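Local coordinates for protein endolysin (Clostridium phage phictp1, PDB 5A6S) that probably binds the clostridial cell wall, as the C-terminal targeting domain of a phage lysin whose complete form would break open the host at the end of infection, at residues 6-11 and 50-55; 59-62 and 67-70. The protein carries 1 engineered substitution. All coordinates share one frame; numbering follows the deposited sequence.

Contact 1. Residues 6-11 and 50-55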
loop_
_atom_site.group_PDB
_atom_site.type_symbol
_atom_site.label_atom_id
_atom_site.label_comp_id
_atom_site.label_asym_id
_atom_site.label_seq_id
_atom_site.Cartn_x
_atom_site.Cartn_y
_atom_site.Cartn_z
ATOM N N VAL B 6 0.848 -4.192 -12.843
ATOM C CA VAL B 6 2.020 -4.956 -12.388
ATOM C C VAL B 6 2.902 -4.087 -11.478
ATOM O O VAL B 6 3.124 -2.882 -11.722
ATOM C CB VAL B 6 2.923 -5.419 -13.579
ATOM C CG1 VAL B 6 3.914 -6.492 -13.131
ATOM C CG2 VAL B 6 2.103 -5.985 -14.696
ATOM N N TYR B 7 3.366 -4.707 -10.424
ATOM C CA TYR B 7 4.258 -4.105 -9.430
ATOM C C TYR B 7 5.357 -5.119 -9.076
ATOM O O TYR B 7 5.152 -6.321 -9.186
ATOM C CB TYR B 7 3.466 -3.718 -8.188
ATOM C CG TYR B 7 2.853 -4.887 -7.529
ATOM C CD1 TYR B 7 3.543 -5.618 -6.588
ATOM C CD2 TYR B 7 1.594 -5.345 -7.897
ATOM C CE1 TYR B 7 2.964 -6.692 -5.996
ATOM C CE2 TYR B 7 1.024 -6.427 -7.317
ATOM C CZ TYR B 7 1.680 -7.106 -6.386
ATOM O OH TYR B 7 1.120 -8.193 -5.843
ATOM N N ASN B 8 6.507 -4.601 -8.636
ATOM C CA ASN B 8 7.487 -5.422 -7.929
ATOM C C ASN B 8 7.254 -5.359 -6.409
ATOM O O ASN B 8 6.725 -4.359 -5.896
ATOM C CB ASN B 8 8.901 -4.902 -8.270
ATOM C CG ASN B 8 9.211 -5.038 -9.747
ATOM O OD1 ASN B 8 9.468 -6.145 -10.257
ATOM N ND2 ASN B 8 9.163 -3.953 -10.427
ATOM N N ASP B 9 7.608 -6.422 -5.706
ATOM C CA ASP B 9 7.565 -6.456 -4.230
ATOM C C ASP B 9 7.984 -5.131 -3.650
ATOM O O ASP B 9 9.024 -4.571 -4.039
ATOM C CB ASP B 9 8.611 -7.428 -3.706
ATOM C CG ASP B 9 8.208 -8.862 -3.730
ATOM O OD1 ASP B 9 7.031 -9.261 -3.881
ATOM O OD2 ASP B 9 9.154 -9.651 -3.511
ATOM N N GLY B 10 7.293 -4.666 -2.642
ATOM C CA GLY B 10 7.763 -3.526 -1.887
ATOM C C GLY B 10 6.809 -2.340 -1.997
ATOM O O GLY B 10 5.554 -2.522 -2.201
ATOM N N ALA B 11 7.361 -1.149 -1.863
ATOM C CA ALA B 11 6.535 0.075 -1.753
ATOM C C ALA B 11 5.671 0.299 -2.970
ATOM O O ALA B 11 4.607 0.822 -2.849
ATOM C CB ALA B 11 7.358 1.317 -1.532
ATOM N N GLU B 50 12.474 -2.257 -18.574
ATOM C CA GLU B 50 13.123 -3.548 -18.847
ATOM C C GLU B 50 12.836 -4.583 -17.789
ATOM O O GLU B 50 13.147 -5.782 -17.957
ATOM C CB GLU B 50 14.655 -3.367 -18.926
ATOM C CG GLU B 50 15.113 -2.501 -20.084
ATOM C CD GLU B 50 14.998 -1.030 -19.783
ATOM O OE1 GLU B 50 14.871 -0.682 -18.591
ATOM O OE2 GLU B 50 14.986 -0.234 -20.727
ATOM N N GLN B 51 12.285 -4.178 -16.638
ATOM C CA GLN B 51 11.983 -5.180 -15.633
ATOM C C GLN B 51 10.688 -5.902 -15.933
ATOM O O GLN B 51 10.371 -6.843 -15.229
ATOM C CB GLN B 51 11.794 -4.552 -14.255
ATOM C CG GLN B 51 12.909 -3.670 -13.772
ATOM C CD GLN B 51 12.526 -3.053 -12.422
ATOM O OE1 GLN B 51 12.074 -1.930 -12.357
ATOM N NE2 GLN B 51 12.595 -3.846 -11.379
ATOM N N TYR B 52 9.926 -5.414 -16.918
ATOM C CA TYR B 52 8.540 -5.840 -17.138
ATOM C C TYR B 52 8.335 -6.568 -18.445
ATOM O O TYR B 52 9.148 -6.461 -19.317
ATOM C CB TYR B 52 7.642 -4.629 -17.118
ATOM C CG TYR B 52 7.611 -3.976 -15.764
ATOM C CD1 TYR B 52 6.935 -4.569 -14.692
ATOM C CD2 TYR B 52 8.250 -2.760 -15.542
ATOM C CE1 TYR B 52 6.920 -3.956 -13.458
ATOM C CE2 TYR B 52 8.241 -2.165 -14.299
ATOM C CZ TYR B 52 7.562 -2.765 -13.259
ATOM O OH TYR B 52 7.482 -2.140 -12.033
ATOM N N THR B 53 7.256 -7.332 -18.524
ATOM C CA THR B 53 6.782 -7.924 -19.759
ATOM C C THR B 53 6.891 -7.011 -21.001
ATOM O O THR B 53 6.656 -5.764 -20.950
ATOM C CB THR B 53 5.338 -8.501 -19.597
ATOM O OG1 THR B 53 4.905 -9.062 -20.862
ATOM C CG2 THR B 53 4.301 -7.378 -19.226
ATOM N N SER B 54 7.254 -7.618 -22.165
ATOM C CA SER B 54 7.290 -6.859 -23.415
ATOM C C SER B 54 5.935 -6.324 -23.786
ATOM O O SER B 54 5.837 -5.382 -24.562
ATOM C CB SER B 54 7.804 -7.674 -24.621
ATOM O OG SER B 54 6.968 -8.784 -24.896
ATOM N N TYR B 55 4.885 -6.942 -23.232
ATOM C CA TYR B 55 3.482 -6.481 -23.420
ATOM C C TYR B 55 3.092 -5.166 -22.680
ATOM O O TYR B 55 1.936 -4.717 -22.779
ATOM C CB TYR B 55 2.514 -7.617 -23.010
ATOM C CG TYR B 55 2.484 -8.757 -24.006
ATOM C CD1 TYR B 55 1.980 -8.554 -25.291
ATOM C CD2 TYR B 55 2.970 -10.030 -23.667
ATOM C CE1 TYR B 55 1.978 -9.587 -26.241
ATOM C CE2 TYR B 55 2.943 -11.074 -24.599
ATOM C CZ TYR B 55 2.446 -10.848 -25.873
ATOM O OH TYR B 55 2.445 -11.883 -26.779
#
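Val6 and Tyr52 come within 8.1 Å of each other, CA to CA, where the loop that follows strand 41-45 passes over the C-terminal end of strand 3-7, one of the two inner strands of a parallel alpha/beta sheet. Strand 3-7 leads here into the turn before helix 11-23, the first beta-alpha connection of the fold. The side chains of Val6 and Tyr52 run past each other in opposite directions, and Val6 CG1 meets the edge of the phenol ring near its plane, 3.9 Å from Tyr52 CD1. With CG1 anti to the backbone N (chi1 -165°), this methyl is the branch of Val6 turned to the ring. Gln51 CB sits over a ring face of its neighbour, and Ala44 of strand 41-45 also packs on Tyr52, so the phenol is buried against the sheet. Asn8 approaches its hydroxyl end from the opposite direction. Asn8 ND2 lies 2.9 Å from Tyr52 OH, but the angle is too poor for a hydrogen bond, and the amide is tilted 39° from the ring plane. The hydroxyl instead donates to Gly46 O just past strand 41-45, which fixes the direction of its O-H. The amides of Asn8 and Gln51 lie almost parallel, 11° between planes, with Asn8 ND2 3.6 Å from Gln51 NE2. Both carbonyl ends are held elsewhere: Gln51 OE1 by Asn48 N, Asn8 OD1 by Asn30 ND2. Asn30 ND2 also bonds Gln51 O, so a single side-chain amide of the loop after strand 27-29 links the two segments. Farther along, Thr53 OG1 closes an ST turn by accepting a hydrogen bond from Tyr55 N at 3.2 Å.

Contact 2. Residues 59-62 and 67-70; sequences LIAG and TTMQ
Gly62 and Thr68 bring their CA atoms within 4.3 Å of each other in the tight beta-alpha turn that carries the chain from strand 58-60, an outermost strand of the parallel sheet, into helix 65-77. The exit from the strand thus lies directly against the first turns of the helix. Thr68 makes the main polar link: its OG1 accepts from Gly62 N over 2.9 Å in a nearly straight bond, 171° at the hydrogen. This oxygen is anti to the carbonyl carbon of its own residue (chi1 -72°), a rotamer that sends the hydroxyl toward the chain leaving the strand and leaves CG2 facing Ile60 O at 4.2 Å. The same hydroxyl also donates a weak hydrogen bond to Thr64 O, just before the helix. Thr68 thus links the residues just after the strand to its own helix, in a buried place where Asp12 and Val45 also pack on it. Ala61 borders this link through its CA, 3.8 Å from Thr68 OG1, while its CB is directed away from the helix. Ile60 belongs to the apolar layer beneath: its side chain packs on Ala71, Val72 and Tyr75 farther along helix 65-77 and on Leu19 of helix 11-23. Thr67, on the outer side of the turn, has its hydroxyl between backbone N and carbonyl carbon (chi1 56°), where it takes a hydrogen bond from Thr64 N just before the helix, consistent with one half of a capping box. Because Gly62 has no side chain, Thr67 OG1 can rest 3.4 Å from Gly62 CA.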
loop_
_atom_site.group_PDB
_atom_site.type_symbol
_atom_site.label_atom_id
_atom_site.label_comp_id
_atom_site.label_asym_id
_atom_site.label_seq_id
_atom_site.Cartn_x
_atom_site.Cartn_y
_atom_site.Cartn_z
ATOM N N LEU B 59 4.144 2.718 -18.344
ATOM C CA LEU B 59 4.948 2.613 -17.131
ATOM C C LEU B 59 4.750 3.904 -16.401
ATOM O O LEU B 59 4.935 4.964 -16.983
ATOM C CB LEU B 59 6.430 2.453 -17.468
ATOM C CG LEU B 59 7.428 2.727 -16.340
ATOM C CD1 LEU B 59 7.363 1.529 -15.417
ATOM C CD2 LEU B 59 8.867 2.918 -16.874
ATOM N N ILE B 60 4.360 3.825 -15.131
ATOM C CA ILE B 60 4.227 5.034 -14.301
ATOM C C ILE B 60 5.229 4.869 -13.158
ATOM O O ILE B 60 5.113 3.934 -12.338
ATOM C CB ILE B 60 2.830 5.142 -13.657
ATOM C CG1 ILE B 60 1.761 5.174 -14.732
ATOM C CG2 ILE B 60 2.764 6.441 -12.865
ATOM C CD1 ILE B 60 0.336 5.126 -14.224
ATOM N N ALA B 61 6.149 5.783 -13.105
ATOM C CA ALA B 61 7.353 5.610 -12.271
ATOM C C ALA B 61 8.073 6.933 -12.052
ATOM O O ALA B 61 8.132 7.778 -12.937
ATOM C CB ALA B 61 8.270 4.570 -12.858
ATOM N N GLY B 62 8.551 7.135 -10.822
ATOM C CA GLY B 62 9.418 8.260 -10.514
ATOM C C GLY B 62 10.734 7.716 -9.939
ATOM O O GLY B 62 10.918 6.514 -9.735
ATOM N N THR B 67 7.765 9.719 -5.375
ATOM C CA THR B 67 7.407 10.367 -6.640
ATOM C C THR B 67 6.662 9.340 -7.531
ATOM O O THR B 67 5.881 9.749 -8.350
ATOM C CB THR B 67 8.650 10.993 -7.359
ATOM O OG1 THR B 67 9.635 9.983 -7.548
ATOM C CG2 THR B 67 9.263 12.090 -6.595
ATOM N N THR B 68 6.915 8.045 -7.394
ATOM C CA THR B 68 6.135 7.029 -8.093
ATOM C C THR B 68 4.689 7.157 -7.649
ATOM O O THR B 68 3.787 7.205 -8.460
ATOM C CB THR B 68 6.690 5.652 -7.832
ATOM O OG1 THR B 68 7.966 5.500 -8.542
ATOM C CG2 THR B 68 5.749 4.620 -8.280
ATOM N N MET B 69 4.484 7.318 -6.348
ATOM C CA MET B 69 3.101 7.450 -5.854
ATOM C C MET B 69 2.477 8.707 -6.378
ATOM O O MET B 69 1.278 8.690 -6.745
ATOM C CB MET B 69 3.053 7.398 -4.337
ATOM C CG MET B 69 1.586 7.365 -3.789
ATOM S SD MET B 69 0.730 5.836 -4.063
ATOM C CE MET B 69 -0.428 6.391 -5.310
ATOM N N GLN B 70 3.214 9.825 -6.394
ATOM C CA GLN B 70 2.678 11.080 -6.909
ATOM C C GLN B 70 2.275 10.952 -8.370
ATOM O O GLN B 70 1.256 11.462 -8.793
ATOM C CB GLN B 70 3.657 12.263 -6.694
ATOM C CG GLN B 70 3.071 13.636 -7.017
ATOM C CD GLN B 70 1.858 13.965 -6.170
ATOM O OE1 GLN B 70 0.694 14.045 -6.633
ATOM N NE2 GLN B 70 2.120 14.225 -4.945
#

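Overall arrangement
Contact 1 precedes contact 2 along the chain, and their centres lie 13 Å apart at the C-terminal end of one parallel sheet. Contact 1 lies over strand 3-7, and contact 2 leaves outer strand 58-60; strand 41-45 runs between them. The loop of the first and the turn of the second are successive connections at one end of the sheet, joined where Tyr52 CE2 packs 4.0 Å from Leu59 CD1. Gly46 bonds both the phenol hydroxyl of contact 1 and the main chain of Ile60. A glycerol, probably from the crystallisation liquor, lies about 5 Å from the Tyr52 side chain and may mark a pocket. Helix 65-77 also faces the second subunit, Gln70 bonding Gln70 of that copy.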